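PDB 2HC9: leucine aminopeptidase 1, which removes amino acids, preferably leucine, from the N-terminus of peptides with the aid of two zinc ions per subunit, probably in digestion. Local coordinates for residues A474-S477 with T478-K482; S287-K291 with H292-Q296; T205-R208 with G209-L213; A215-G218 with G219-H222. The protein carries 1 engineered substitution. One frame throughout, in Å; residues are numbered along the deposited sequence.

Interaction 1: A474-S477 with T478-K482; sequences ALFS and TLLGK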
ATOM      1  N   ALA A 474      -1.237 -11.139 -38.798  1.00 13.69           N
ATOM      2  CA  ALA A 474      -2.202 -12.177 -39.190  1.00 13.29           C
ATOM      3  C   ALA A 474      -3.607 -11.571 -39.229  1.00 17.50           C
ATOM      4  O   ALA A 474      -4.343 -11.782 -40.186  1.00 15.69           O
ATOM      5  CB  ALA A 474      -2.137 -13.388 -38.251  1.00 15.31           C
ATOM      6  N   LEU A 475      -3.973 -10.815 -38.194  1.00 18.43           N
ATOM      7  CA  LEU A 475      -5.288 -10.144 -38.146  1.00 14.62           C
ATOM      8  C   LEU A 475      -5.543  -9.291 -39.390  1.00 15.52           C
ATOM      9  O   LEU A 475      -6.580  -9.428 -40.040  1.00 15.60           O
ATOM     10  CB  LEU A 475      -5.364  -9.213 -36.921  1.00 14.12           C
ATOM     11  CG  LEU A 475      -6.705  -8.484 -36.802  1.00 16.59           C
ATOM     12  CD1 LEU A 475      -7.905  -9.492 -36.682  1.00 16.13           C
ATOM     13  CD2 LEU A 475      -6.654  -7.578 -35.562  1.00 14.68           C
ATOM     14  N   PHE A 476      -4.607  -8.402 -39.721  1.00 15.71           N
ATOM     15  CA  PHE A 476      -4.850  -7.502 -40.845  1.00 16.25           C
ATOM     16  C   PHE A 476      -4.706  -8.154 -42.208  1.00 17.56           C
ATOM     17  O   PHE A 476      -5.303  -7.710 -43.170  1.00 16.45           O
ATOM     18  CB  PHE A 476      -4.041  -6.214 -40.739  1.00 15.72           C
ATOM     19  CG  PHE A 476      -4.604  -5.272 -39.721  1.00 16.67           C
ATOM     20  CD1 PHE A 476      -5.717  -4.500 -40.030  1.00 18.38           C
ATOM     21  CD2 PHE A 476      -4.087  -5.234 -38.429  1.00 18.01           C
ATOM     22  CE1 PHE A 476      -6.300  -3.655 -39.065  1.00 20.91           C
ATOM     23  CE2 PHE A 476      -4.642  -4.379 -37.461  1.00 22.49           C
ATOM     24  CZ  PHE A 476      -5.758  -3.595 -37.782  1.00 19.69           C
ATOM     25  N   SER A 477      -3.924  -9.220 -42.275  1.00 18.02           N
ATOM     26  CA  SER A 477      -3.868 -10.014 -43.504  1.00 21.31           C
ATOM     27  C   SER A 477      -5.218 -10.624 -43.812  1.00 20.98           C
ATOM     28  O   SER A 477      -5.649 -10.600 -44.956  1.00 19.70           O
ATOM     29  CB  SER A 477      -2.820 -11.119 -43.376  1.00 20.18           C
ATOM     30  OG  SER A 477      -1.555 -10.503 -43.416  1.00 23.99           O
ATOM     31  N   THR A 478      -5.889 -11.158 -42.791  1.00 20.50           N
ATOM     32  CA  THR A 478      -7.222 -11.756 -43.000  0.50 19.05           C
ATOM     33  C   THR A 478      -8.268 -10.679 -43.176  1.00 20.20           C
ATOM     34  O   THR A 478      -9.156 -10.825 -44.007  1.00 22.07           O
ATOM     35  CB  THR A 478      -7.713 -12.788 -41.912  0.50 19.83           C
ATOM     36  OG1 THR A 478      -7.759 -12.189 -40.607  0.50 13.76           O
ATOM     37  CG2 THR A 478      -6.845 -14.057 -41.893  0.50 16.54           C
ATOM     38  N   LEU A 479      -8.167  -9.591 -42.421  1.00 15.60           N
ATOM     39  CA  LEU A 479      -9.162  -8.508 -42.541  1.00 18.60           C
ATOM     40  C   LEU A 479      -9.135  -7.807 -43.913  1.00 20.68           C
ATOM     41  O   LEU A 479     -10.198  -7.549 -44.524  1.00 20.10           O
ATOM     42  CB  LEU A 479      -8.974  -7.470 -41.418  1.00 16.87           C
ATOM     43  CG  LEU A 479      -9.978  -6.296 -41.414  1.00 17.36           C
ATOM     44  CD1 LEU A 479     -11.379  -6.835 -41.129  1.00 18.40           C
ATOM     45  CD2 LEU A 479      -9.569  -5.295 -40.336  1.00 16.97           C
ATOM     46  N   LEU A 480      -7.928  -7.505 -44.388  1.00 15.76           N
ATOM     47  CA  LEU A 480      -7.752  -6.697 -45.595  1.00 17.96           C
ATOM     48  C   LEU A 480      -7.216  -7.515 -46.780  1.00 21.65           C
ATOM     49  O   LEU A 480      -6.947  -6.967 -47.851  1.00 17.33           O
ATOM     50  CB  LEU A 480      -6.828  -5.512 -45.324  1.00 17.84           C
ATOM     51  CG  LEU A 480      -7.210  -4.590 -44.147  1.00 15.94           C
ATOM     52  CD1 LEU A 480      -6.140  -3.521 -43.946  1.00 17.05           C
ATOM     53  CD2 LEU A 480      -8.565  -3.912 -44.481  1.00 16.97           C
ATOM     54  N   GLY A 481      -7.061  -8.819 -46.578  1.00 23.04           N
ATOM     55  CA  GLY A 481      -6.494  -9.706 -47.609  1.00 23.35           C
ATOM     56  C   GLY A 481      -7.316  -9.842 -48.884  1.00 23.67           C
ATOM     57  O   GLY A 481      -6.785 -10.241 -49.918  1.00 22.17           O
ATOM     58  N   LYS A 482      -8.595  -9.485 -48.834  1.00 20.14           N
ATOM     59  CA  LYS A 482      -9.439  -9.473 -50.052  1.00 24.96           C
ATOM     60  C   LYS A 482      -8.922  -8.482 -51.110  1.00 22.00           C
ATOM     61  O   LYS A 482      -9.269  -8.588 -52.273  1.00 23.09           O
ATOM     62  CB  LYS A 482     -10.903  -9.158 -49.710  1.00 24.04           C
ATOM     63  CG  LYS A 482     -11.116  -7.728 -49.195  1.00 31.18           C
ATOM     64  CD  LYS A 482     -12.447  -7.562 -48.493  1.00 38.95           C
ATOM     65  CE  LYS A 482     -13.398  -6.760 -49.351  1.00 46.48           C
ATOM     66  NZ  LYS A 482     -14.650  -6.393 -48.615  1.00 46.64           N
TER
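Three successive main-chain bonds tie Ala474-Ser477 to the turn that follows, each reaching four residues back: Thr478 N to Ala474 O, Leu479 N to Leu475 O at 2.9 Å, and Leu480 N to Phe476 O at 2.9 Å. Thr478 adds a polar side-chain contact. In one of its two conformers OG1 sits between its own backbone N and carbonyl carbon (chi1 59°); the hydroxyl bonds Ala392 O of helix 383-396, and Leu475 O is also within reach of OG1 at 3.1 Å. Threonine thus offers Ala392 O a hydroxyl while its methyl CG2 lies near Ala474 O. The apolar contacts gather round Phe476, whose CE1 lies 3.9 Å from Leu479 CD2 and whose CD1 lies 4.1 Å from Leu480 CD1. Leu479 and Leu480 each lie alongside Phe476, pointing the same way as it, and both methyls approach the ring obliquely. The ring also meets Phe358 edge-to-face. Ser477 OG bonds Pro473 O, which satisfies the buried hydroxyl and lets serine sit against Phe162 and Leu166 of helix 157-178. This is the i to i+3 and i to i+4 packing of a buried alpha-helix, here 473-480, the last of the chain, in the catalytic part of an M17 aminopeptidase.

Interaction 2: S287-K291 with H292-Q296; sequences SALVK and HGFSQ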
ATOM      1  N   SER A 287       3.707  -4.270 -44.388  1.00 17.33           N
ATOM      2  CA  SER A 287       4.698  -4.997 -45.179  1.00 18.05           C
ATOM      3  C   SER A 287       4.102  -6.246 -45.857  1.00 19.15           C
ATOM      4  O   SER A 287       4.244  -6.432 -47.072  1.00 17.27           O
ATOM      5  CB  SER A 287       5.888  -5.377 -44.310  1.00 15.96           C
ATOM      6  OG  SER A 287       6.832  -6.167 -45.031  1.00 18.11           O
ATOM      7  N   ALA A 288       3.425  -7.084 -45.087  1.00 15.13           N
ATOM      8  CA  ALA A 288       2.844  -8.333 -45.653  1.00 19.57           C
ATOM      9  C   ALA A 288       1.794  -8.035 -46.752  1.00 20.88           C
ATOM     10  O   ALA A 288       1.761  -8.697 -47.796  1.00 19.19           O
ATOM     11  CB  ALA A 288       2.226  -9.180 -44.535  1.00 18.74           C
ATOM     12  N   LEU A 289       0.948  -7.025 -46.529  1.00 17.79           N
ATOM     13  CA  LEU A 289      -0.103  -6.681 -47.493  1.00 16.53           C
ATOM     14  C   LEU A 289       0.497  -6.111 -48.778  1.00 16.85           C
ATOM     15  O   LEU A 289       0.058  -6.448 -49.874  1.00 19.78           O
ATOM     16  CB  LEU A 289      -1.076  -5.662 -46.891  1.00 19.93           C
ATOM     17  CG  LEU A 289      -1.981  -6.247 -45.776  1.00 18.51           C
ATOM     18  CD1 LEU A 289      -2.687  -5.123 -44.954  1.00 18.24           C
ATOM     19  CD2 LEU A 289      -3.004  -7.234 -46.333  1.00 17.18           C
ATOM     20  N   VAL A 290       1.459  -5.206 -48.637  1.00 17.65           N
ATOM     21  CA  VAL A 290       2.007  -4.497 -49.808  1.00 19.78           C
ATOM     22  C   VAL A 290       2.850  -5.451 -50.668  1.00 21.59           C
ATOM     23  O   VAL A 290       2.976  -5.261 -51.885  1.00 20.17           O
ATOM     24  CB  VAL A 290       2.762  -3.183 -49.399  1.00 19.90           C
ATOM     25  CG1 VAL A 290       3.509  -2.563 -50.607  1.00 21.88           C
ATOM     26  CG2 VAL A 290       1.737  -2.156 -48.879  1.00 18.26           C
ATOM     27  N   LYS A 291       3.381  -6.506 -50.049  1.00 18.54           N
ATOM     28  CA  LYS A 291       4.128  -7.523 -50.794  0.60 19.61           C
ATOM     29  C   LYS A 291       3.237  -8.324 -51.729  1.00 22.66           C
ATOM     30  O   LYS A 291       3.729  -9.047 -52.612  1.00 20.93           O
ATOM     31  CB  LYS A 291       4.865  -8.462 -49.840  0.60 20.41           C
ATOM     32  CG  LYS A 291       6.077  -7.829 -49.172  0.60 17.31           C
ATOM     33  CD  LYS A 291       6.613  -8.763 -48.094  0.60 22.11           C
ATOM     34  CE  LYS A 291       7.918  -8.234 -47.515  0.60 23.65           C
ATOM     35  NZ  LYS A 291       9.005  -8.319 -48.524  0.60 28.14           N
ATOM     36  N   HIS A 292       1.928  -8.205 -51.546  1.00 17.88           N
ATOM     37  CA  HIS A 292       1.025  -9.060 -52.296  1.00 18.83           C
ATOM     38  C   HIS A 292      -0.038  -8.314 -53.088  1.00 19.34           C
ATOM     39  O   HIS A 292      -1.209  -8.682 -53.085  1.00 22.83           O
ATOM     40  CB  HIS A 292       0.498 -10.173 -51.398  1.00 19.62           C
ATOM     41  CG  HIS A 292       1.571 -11.137 -51.000  1.00 24.05           C
ATOM     42  ND1 HIS A 292       1.914 -12.218 -51.780  1.00 21.51           N
ATOM     43  CD2 HIS A 292       2.430 -11.139 -49.951  1.00 20.11           C
ATOM     44  CE1 HIS A 292       2.930 -12.856 -51.225  1.00 22.49           C
ATOM     45  NE2 HIS A 292       3.262 -12.224 -50.111  1.00 17.79           N
ATOM     46  N   GLY A 293       0.402  -7.287 -53.807  1.00 20.02           N
ATOM     47  CA  GLY A 293      -0.425  -6.646 -54.812  1.00 24.91           C
ATOM     48  C   GLY A 293      -1.627  -5.932 -54.212  1.00 24.92           C
ATOM     49  O   GLY A 293      -2.738  -6.019 -54.733  1.00 27.26           O
ATOM     50  N   PHE A 294      -1.411  -5.233 -53.106  1.00 18.74           N
ATOM     51  CA  PHE A 294      -2.522  -4.590 -52.402  1.00 21.50           C
ATOM     52  C   PHE A 294      -3.154  -3.477 -53.253  1.00 19.25           C
ATOM     53  O   PHE A 294      -2.483  -2.514 -53.666  1.00 19.93           O
ATOM     54  CB  PHE A 294      -2.062  -3.999 -51.065  1.00 18.69           C
ATOM     55  CG  PHE A 294      -3.204  -3.653 -50.131  1.00 18.75           C
ATOM     56  CD1 PHE A 294      -3.819  -4.650 -49.360  1.00 20.36           C
ATOM     57  CD2 PHE A 294      -3.632  -2.330 -49.990  1.00 18.10           C
ATOM     58  CE1 PHE A 294      -4.877  -4.335 -48.478  1.00 19.83           C
ATOM     59  CE2 PHE A 294      -4.679  -2.008 -49.116  1.00 17.76           C
ATOM     60  CZ  PHE A 294      -5.301  -3.015 -48.364  1.00 17.44           C
ATOM     61  N   SER A 295      -4.448  -3.619 -53.495  1.00 19.54           N
ATOM     62  CA  SER A 295      -5.108  -2.918 -54.591  1.00 22.26           C
ATOM     63  C   SER A 295      -5.684  -1.559 -54.158  1.00 21.82           C
ATOM     64  O   SER A 295      -6.159  -0.793 -54.999  1.00 21.17           O
ATOM     65  CB  SER A 295      -6.227  -3.783 -55.169  1.00 20.87           C
ATOM     66  OG  SER A 295      -7.289  -3.905 -54.239  1.00 24.78           O
ATOM     67  N   GLN A 296      -5.677  -1.281 -52.852  1.00 19.25           N
ATOM     68  CA  GLN A 296      -6.243  -0.029 -52.337  1.00 17.11           C
ATOM     69  C   GLN A 296      -5.155   0.870 -51.790  1.00 17.19           C
ATOM     70  O   GLN A 296      -4.027   0.449 -51.606  1.00 19.57           O
ATOM     71  CB  GLN A 296      -7.294  -0.321 -51.268  1.00 19.70           C
ATOM     72  CG  GLN A 296      -8.361  -1.277 -51.729  1.00 21.69           C
ATOM     73  CD  GLN A 296      -9.172  -0.717 -52.885  1.00 28.09           C
ATOM     74  OE1 GLN A 296      -9.614   0.437 -52.848  1.00 26.56           O
ATOM     75  NE2 GLN A 296      -9.338  -1.522 -53.940  1.00 29.02           N
TER
HETATM   76  O   HOH W   1       1.175  -4.071 -53.364  1.00 28.62           O
HETATM   77  O   HOH W   2       3.038  -6.355 -54.786  1.00 38.70           O
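Ala288 O meets the His292 imidazole at its edge, in the plane of the ring, with CD2 3.3 Å away. The next carbonyl, Leu289 O, accepts His292 N at 3.1 Å. Leu289 also packs through CB, 3.8 Å from Phe294 CD1, the two side chains running alongside each other; Phe294 CG is anti to its backbone N (chi1 -165°), which lays the ring beside the leucine. Val290 O is gripped by two waters, one at 2.6 Å that also accepts from Phe294 N, the other bridging to N of Gly293, whose positive phi suits a residue without a side chain; solvent thus replaces the helical bonds missing here. Lys291 lends its carbonyl O to one face of the His292 ring, while its amine end leads away. A leucine in place of His292 would probably leave Asp165, the partner of NE2, without this hydrogen bond and the helix end less firmly joined to helix 157-178. The turn thus closes helix 277-290 and leads into strand 297-307, with Leu289 and Phe294 both against Leu480 of helix 473-480, and His292 against Val161 of helix 157-178.

Interaction 3: T205-R208 with G209-L213; sequences TVIR and GEELL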
ATOM      1  N   THR A 205       7.460   9.575 -45.314  1.00 16.83           N
ATOM      2  CA  THR A 205       7.553  10.879 -44.637  1.00 18.85           C
ATOM      3  C   THR A 205       8.038  10.657 -43.206  1.00 19.88           C
ATOM      4  O   THR A 205       7.536   9.781 -42.533  1.00 18.36           O
ATOM      5  CB  THR A 205       6.194  11.548 -44.604  1.00 25.05           C
ATOM      6  OG1 THR A 205       5.662  11.580 -45.932  1.00 28.53           O
ATOM      7  CG2 THR A 205       6.275  12.998 -44.023  1.00 26.17           C
ATOM      8  N   VAL A 206       9.043  11.417 -42.780  1.00 16.99           N
ATOM      9  CA  VAL A 206       9.559  11.349 -41.410  1.00 17.92           C
ATOM     10  C   VAL A 206       9.563  12.764 -40.881  1.00 23.05           C
ATOM     11  O   VAL A 206      10.192  13.652 -41.462  1.00 19.71           O
ATOM     12  CB  VAL A 206      10.993  10.740 -41.352  1.00 16.88           C
ATOM     13  CG1 VAL A 206      11.570  10.798 -39.913  1.00 22.54           C
ATOM     14  CG2 VAL A 206      10.976   9.299 -41.851  1.00 19.62           C
ATOM     15  N   ILE A 207       8.841  12.982 -39.785  1.00 18.79           N
ATOM     16  CA  ILE A 207       8.802  14.292 -39.130  1.00 17.69           C
ATOM     17  C   ILE A 207       9.325  14.061 -37.718  1.00 21.38           C
ATOM     18  O   ILE A 207       8.820  13.200 -37.000  1.00 17.07           O
ATOM     19  CB  ILE A 207       7.357  14.860 -39.087  1.00 20.34           C
ATOM     20  CG1 ILE A 207       6.729  14.904 -40.499  1.00 24.55           C
ATOM     21  CG2 ILE A 207       7.339  16.254 -38.443  1.00 15.61           C
ATOM     22  CD1 ILE A 207       5.252  15.281 -40.499  1.00 25.04           C
ATOM     23  N   ARG A 208      10.360  14.785 -37.331  1.00 16.17           N
ATOM     24  CA  ARG A 208      11.181  14.339 -36.209  1.00 19.55           C
ATOM     25  C   ARG A 208      11.542  15.513 -35.294  1.00 20.38           C
ATOM     26  O   ARG A 208      11.793  16.595 -35.794  1.00 18.98           O
ATOM     27  CB  ARG A 208      12.440  13.718 -36.806  1.00 26.37           C
ATOM     28  CG  ARG A 208      13.269  13.020 -35.847  1.00 33.33           C
ATOM     29  CD  ARG A 208      14.182  12.052 -36.565  1.00 32.65           C
ATOM     30  NE  ARG A 208      15.156  11.590 -35.593  1.00 29.61           N
ATOM     31  CZ  ARG A 208      16.330  12.169 -35.393  1.00 33.27           C
ATOM     32  NH1 ARG A 208      16.683  13.212 -36.143  1.00 35.02           N
ATOM     33  NH2 ARG A 208      17.157  11.692 -34.472  1.00 28.76           N
ATOM     34  N   GLY A 209      11.561  15.304 -33.968  1.00 18.84           N
ATOM     35  CA  GLY A 209      12.120  16.298 -33.037  1.00 17.58           C
ATOM     36  C   GLY A 209      11.351  17.607 -33.098  1.00 17.87           C
ATOM     37  O   GLY A 209      10.096  17.607 -33.083  1.00 16.05           O
ATOM     38  N   GLU A 210      12.084  18.717 -33.237  1.00 17.81           N
ATOM     39  CA  GLU A 210      11.455  20.044 -33.257  1.00 21.59           C
ATOM     40  C   GLU A 210      10.527  20.263 -34.453  1.00 19.24           C
ATOM     41  O   GLU A 210       9.638  21.111 -34.380  1.00 18.39           O
ATOM     42  CB  GLU A 210      12.496  21.175 -33.170  1.00 24.85           C
ATOM     43  CG  GLU A 210      13.353  21.125 -31.904  1.00 27.38           C
ATOM     44  CD  GLU A 210      12.524  21.271 -30.651  1.00 28.92           C
ATOM     45  OE1 GLU A 210      11.819  22.298 -30.539  1.00 26.05           O
ATOM     46  OE2 GLU A 210      12.580  20.363 -29.785  1.00 26.12           O
ATOM     47  N   GLU A 211      10.717  19.490 -35.530  1.00 19.25           N
ATOM     48  CA  GLU A 211       9.806  19.589 -36.682  1.00 22.75           C
ATOM     49  C   GLU A 211       8.395  19.203 -36.285  1.00 17.75           C
ATOM     50  O   GLU A 211       7.446  19.744 -36.815  1.00 16.75           O
ATOM     51  CB  GLU A 211      10.247  18.698 -37.864  1.00 22.09           C
ATOM     52  CG  GLU A 211      11.697  18.866 -38.312  1.00 28.82           C
ATOM     53  CD  GLU A 211      12.285  17.595 -38.964  1.00 38.26           C
ATOM     54  OE1 GLU A 211      11.536  16.635 -39.341  1.00 24.75           O
ATOM     55  OE2 GLU A 211      13.532  17.545 -39.071  1.00 42.71           O
ATOM     56  N   LEU A 212       8.257  18.276 -35.336  1.00 17.30           N
ATOM     57  CA  LEU A 212       6.921  17.904 -34.826  1.00 16.50           C
ATOM     58  C   LEU A 212       6.226  19.060 -34.101  1.00 16.71           C
ATOM     59  O   LEU A 212       5.029  19.325 -34.331  1.00 17.65           O
ATOM     60  CB  LEU A 212       6.990  16.683 -33.899  1.00 15.31           C
ATOM     61  CG  LEU A 212       7.319  15.331 -34.525  1.00 15.10           C
ATOM     62  CD1 LEU A 212       7.680  14.345 -33.415  1.00 17.64           C
ATOM     63  CD2 LEU A 212       6.141  14.788 -35.309  1.00 15.87           C
ATOM     64  N   LEU A 213       6.971  19.718 -33.214  1.00 18.18           N
ATOM     65  CA  LEU A 213       6.485  20.897 -32.508  1.00 17.81           C
ATOM     66  C   LEU A 213       6.031  21.958 -33.499  1.00 21.74           C
ATOM     67  O   LEU A 213       4.909  22.478 -33.384  1.00 18.00           O
ATOM     68  CB  LEU A 213       7.581  21.478 -31.601  1.00 19.68           C
ATOM     69  CG  LEU A 213       7.189  22.755 -30.819  1.00 20.03           C
ATOM     70  CD1 LEU A 213       5.992  22.511 -29.921  1.00 20.84           C
ATOM     71  CD2 LEU A 213       8.374  23.231 -29.983  1.00 23.30           C
TER
HETATM   72  O   HOH W   3      12.645  14.615 -40.881  1.00 37.15           O
HETATM   73  O   HOH W   4      15.405  15.361 -38.074  1.00 47.61           O
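Gly209, at a positive phi open to a residue without a side chain, joins Arg208 at the end of strand 203-208 to helix 210-215, and Glu211 N closes the turn on Arg208 O at 3.1 Å. Glu211 also bonds back through its side chain: OE1 accepts Arg208 N at 3.0 Å, the donor standing above the carboxylate plane, 58° out of it. Glu211 CG lies beside its own backbone N (chi1 -52°) and the chain is extended beyond it, which carries the carboxylate back over the strand end. Two waters extend this grip. One donates both to Val206 O and to Glu211 OE1, at 2.8 Å from the latter; the other donates to Glu211 OE2 and accepts from Arg208 NH1, meeting the guanidinium in its plane. The charged groups themselves are not in contact, and Arg208 makes its salt bridge through NH2 with Asp187. A glutamate, long and flexible, suits this exposed spot because it can reach both backbone and water.

On the apolar side, Ile207 CG2 lies 3.7 Å from Leu212 CD2, the two side chains crossing obliquely, and Leu212 CD2 also rests 3.5 Å from Ile207 O. The branched isoleucine fits an edge of the sheet, while Leu212 is buried against Phe217, Ile220 and Phe233. An alanine in place of Leu212 is likely to open a gap beside Ile207 CG2 and leave Phe217 and Ile220 with less to pack on. This is a tight strand-to-helix connection, in which strand 203-208, paired antiparallel with strand 232-238, leads directly into a short helix at the surface of the catalytic domain.

Interaction 4: A215-G218 with G219-H222; sequences AGFG and GIYH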
ATOM      1  N   ALA A 215       5.215  21.693 -36.611  1.00 21.30           N
ATOM      2  CA  ALA A 215       4.100  21.234 -37.454  1.00 19.62           C
ATOM      3  C   ALA A 215       2.778  21.037 -36.696  1.00 21.85           C
ATOM      4  O   ALA A 215       1.741  20.717 -37.307  1.00 21.06           O
ATOM      5  CB  ALA A 215       4.474  19.923 -38.201  1.00 16.45           C
ATOM      6  N   GLY A 216       2.820  21.197 -35.377  1.00 21.20           N
ATOM      7  CA  GLY A 216       1.621  21.178 -34.559  1.00 21.09           C
ATOM      8  C   GLY A 216       1.285  19.818 -33.972  1.00 18.58           C
ATOM      9  O   GLY A 216       0.184  19.640 -33.475  1.00 16.58           O
ATOM     10  N   PHE A 217       2.215  18.852 -34.033  1.00 16.50           N
ATOM     11  CA  PHE A 217       1.980  17.525 -33.465  1.00 18.18           C
ATOM     12  C   PHE A 217       2.215  17.566 -31.945  1.00 17.46           C
ATOM     13  O   PHE A 217       3.169  16.949 -31.436  1.00 17.04           O
ATOM     14  CB  PHE A 217       2.923  16.474 -34.069  1.00 17.65           C
ATOM     15  CG  PHE A 217       2.626  16.122 -35.519  1.00 20.84           C
ATOM     16  CD1 PHE A 217       1.941  14.956 -35.835  1.00 18.42           C
ATOM     17  CD2 PHE A 217       3.111  16.916 -36.557  1.00 19.13           C
ATOM     18  CE1 PHE A 217       1.707  14.607 -37.175  1.00 21.05           C
ATOM     19  CE2 PHE A 217       2.865  16.582 -37.895  1.00 18.82           C
ATOM     20  CZ  PHE A 217       2.164  15.433 -38.199  1.00 16.74           C
ATOM     21  N   GLY A 218       1.336  18.254 -31.221  1.00 17.88           N
ATOM     22  CA  GLY A 218       1.582  18.489 -29.798  1.00 16.70           C
ATOM     23  C   GLY A 218       1.602  17.203 -28.985  1.00 15.20           C
ATOM     24  O   GLY A 218       2.384  17.079 -28.040  1.00 15.74           O
ATOM     25  N   GLY A 219       0.741  16.243 -29.341  1.00 15.76           N
ATOM     26  CA  GLY A 219       0.712  14.967 -28.635  1.00 17.27           C
ATOM     27  C   GLY A 219       2.021  14.223 -28.798  1.00 19.13           C
ATOM     28  O   GLY A 219       2.637  13.836 -27.807  1.00 14.25           O
ATOM     29  N   ILE A 220       2.439  14.009 -30.045  1.00 15.03           N
ATOM     30  CA  ILE A 220       3.661  13.228 -30.308  1.00 12.94           C
ATOM     31  C   ILE A 220       4.875  13.957 -29.712  1.00 15.56           C
ATOM     32  O   ILE A 220       5.695  13.342 -29.036  1.00 14.97           O
ATOM     33  CB  ILE A 220       3.869  12.987 -31.812  1.00 15.29           C
ATOM     34  CG1 ILE A 220       2.579  12.373 -32.391  1.00 12.89           C
ATOM     35  CG2 ILE A 220       5.078  12.061 -32.042  1.00 17.52           C
ATOM     36  CD1 ILE A 220       2.751  11.849 -33.861  1.00 13.80           C
ATOM     37  N   TYR A 221       4.964  15.265 -29.946  1.00 13.65           N
ATOM     38  CA  TYR A 221       6.116  16.034 -29.480  1.00 15.78           C
ATOM     39  C   TYR A 221       6.198  16.071 -27.958  1.00 19.61           C
ATOM     40  O   TYR A 221       7.252  15.793 -27.377  1.00 15.56           O
ATOM     41  CB  TYR A 221       6.090  17.476 -30.005  1.00 15.76           C
ATOM     42  CG  TYR A 221       7.283  18.257 -29.508  1.00 18.42           C
ATOM     43  CD1 TYR A 221       7.182  19.100 -28.382  1.00 17.02           C
ATOM     44  CD2 TYR A 221       8.531  18.128 -30.126  1.00 17.85           C
ATOM     45  CE1 TYR A 221       8.294  19.833 -27.922  1.00 16.12           C
ATOM     46  CE2 TYR A 221       9.632  18.846 -29.670  1.00 18.31           C
ATOM     47  CZ  TYR A 221       9.508  19.687 -28.560  1.00 20.22           C
ATOM     48  OH  TYR A 221      10.603  20.391 -28.095  1.00 19.97           O
ATOM     49  N   HIS A 222       5.106  16.478 -27.311  1.00 16.53           N
ATOM     50  CA  HIS A 222       5.201  16.689 -25.871  1.00 15.72           C
ATOM     51  C   HIS A 222       5.400  15.399 -25.078  1.00 14.68           C
ATOM     52  O   HIS A 222       6.125  15.381 -24.089  1.00 16.09           O
ATOM     53  CB  HIS A 222       4.065  17.599 -25.358  1.00 16.03           C
ATOM     54  CG  HIS A 222       4.209  19.011 -25.853  1.00 13.05           C
ATOM     55  ND1 HIS A 222       5.221  19.850 -25.429  1.00 13.65           N
ATOM     56  CD2 HIS A 222       3.506  19.706 -26.781  1.00 17.30           C
ATOM     57  CE1 HIS A 222       5.117  21.014 -26.057  1.00 17.17           C
ATOM     58  NE2 HIS A 222       4.091  20.947 -26.896  1.00 14.88           N
TER
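Phe217 and Ile220 lie side by side and point the same way, their contact being made by Phe217 CD1 and Ile220 CD1, 3.8 Å apart, with the methyl oblique to the ring. Each side chain has its first branch beside its own backbone N (Phe217 chi1 -70°), which sets both groups on the same side of the helix start. The bulky phenylalanine and branched isoleucine suit a buried place, where Phe233, Leu212 and Ile340 also pack. Tyr221 starts toward the preceding segment, CB 3.3 Å from Phe217 O, but its ring leads off, its hydroxyl bonded to Glu210. His222 bends back, and its CD2 comes within 3.1 Å of Gly218 O, which lies at the ring edge, near its plane; Tyr221 CD1 sits over the centre of one imidazole face, 3.6 Å above it, and ND1 is hydrogen-bonded to Lys225 NZ.

Along the backbone, Tyr221 N bonds Phe217 O at 2.9 Å, and His222 N bonds Gly218 O at 2.9 Å. Phe217 occupies the N-cap position. Gly216 before it ends helix 210-215 in a Schellman motif, where a CB would jam against the preceding carbonyl O. The N-H groups of the first turn meet a carboxylate of helix 337-350: Ile220 N bonds Asp343 OD2, Gly219 N weakly. An acidic side chain at a helix N-terminus would be expected to be stabilised by the helix dipole, so charge and apolar packing probably hold this turn together.

The four contacts form two pairs. Interactions 1 and 2 have centres 10 Å apart and touch, with Leu480 O 3.4 Å from Phe294 CE1 and Leu480 CD1 3.9 Å from Leu289 CD1, so the C-terminal helix packs on the end of helix 277-290. Interactions 3 and 4, centres 8 Å apart, meet through Leu212: its O is 2.9 Å from Phe217 N, probably hydrogen-bonded, and its CD1 3.7 Å from Ile220 CG2. Interactions 1 and 3 are centred 31 Å apart. Towards the zinc site, Gly219 is about 8 Å from the side chain of Glu336, a zinc ligand, and about 9 Å from that of Arg338, predicted to be active-site; the side chain of Phe476 is about 12 Å from that of Lys252.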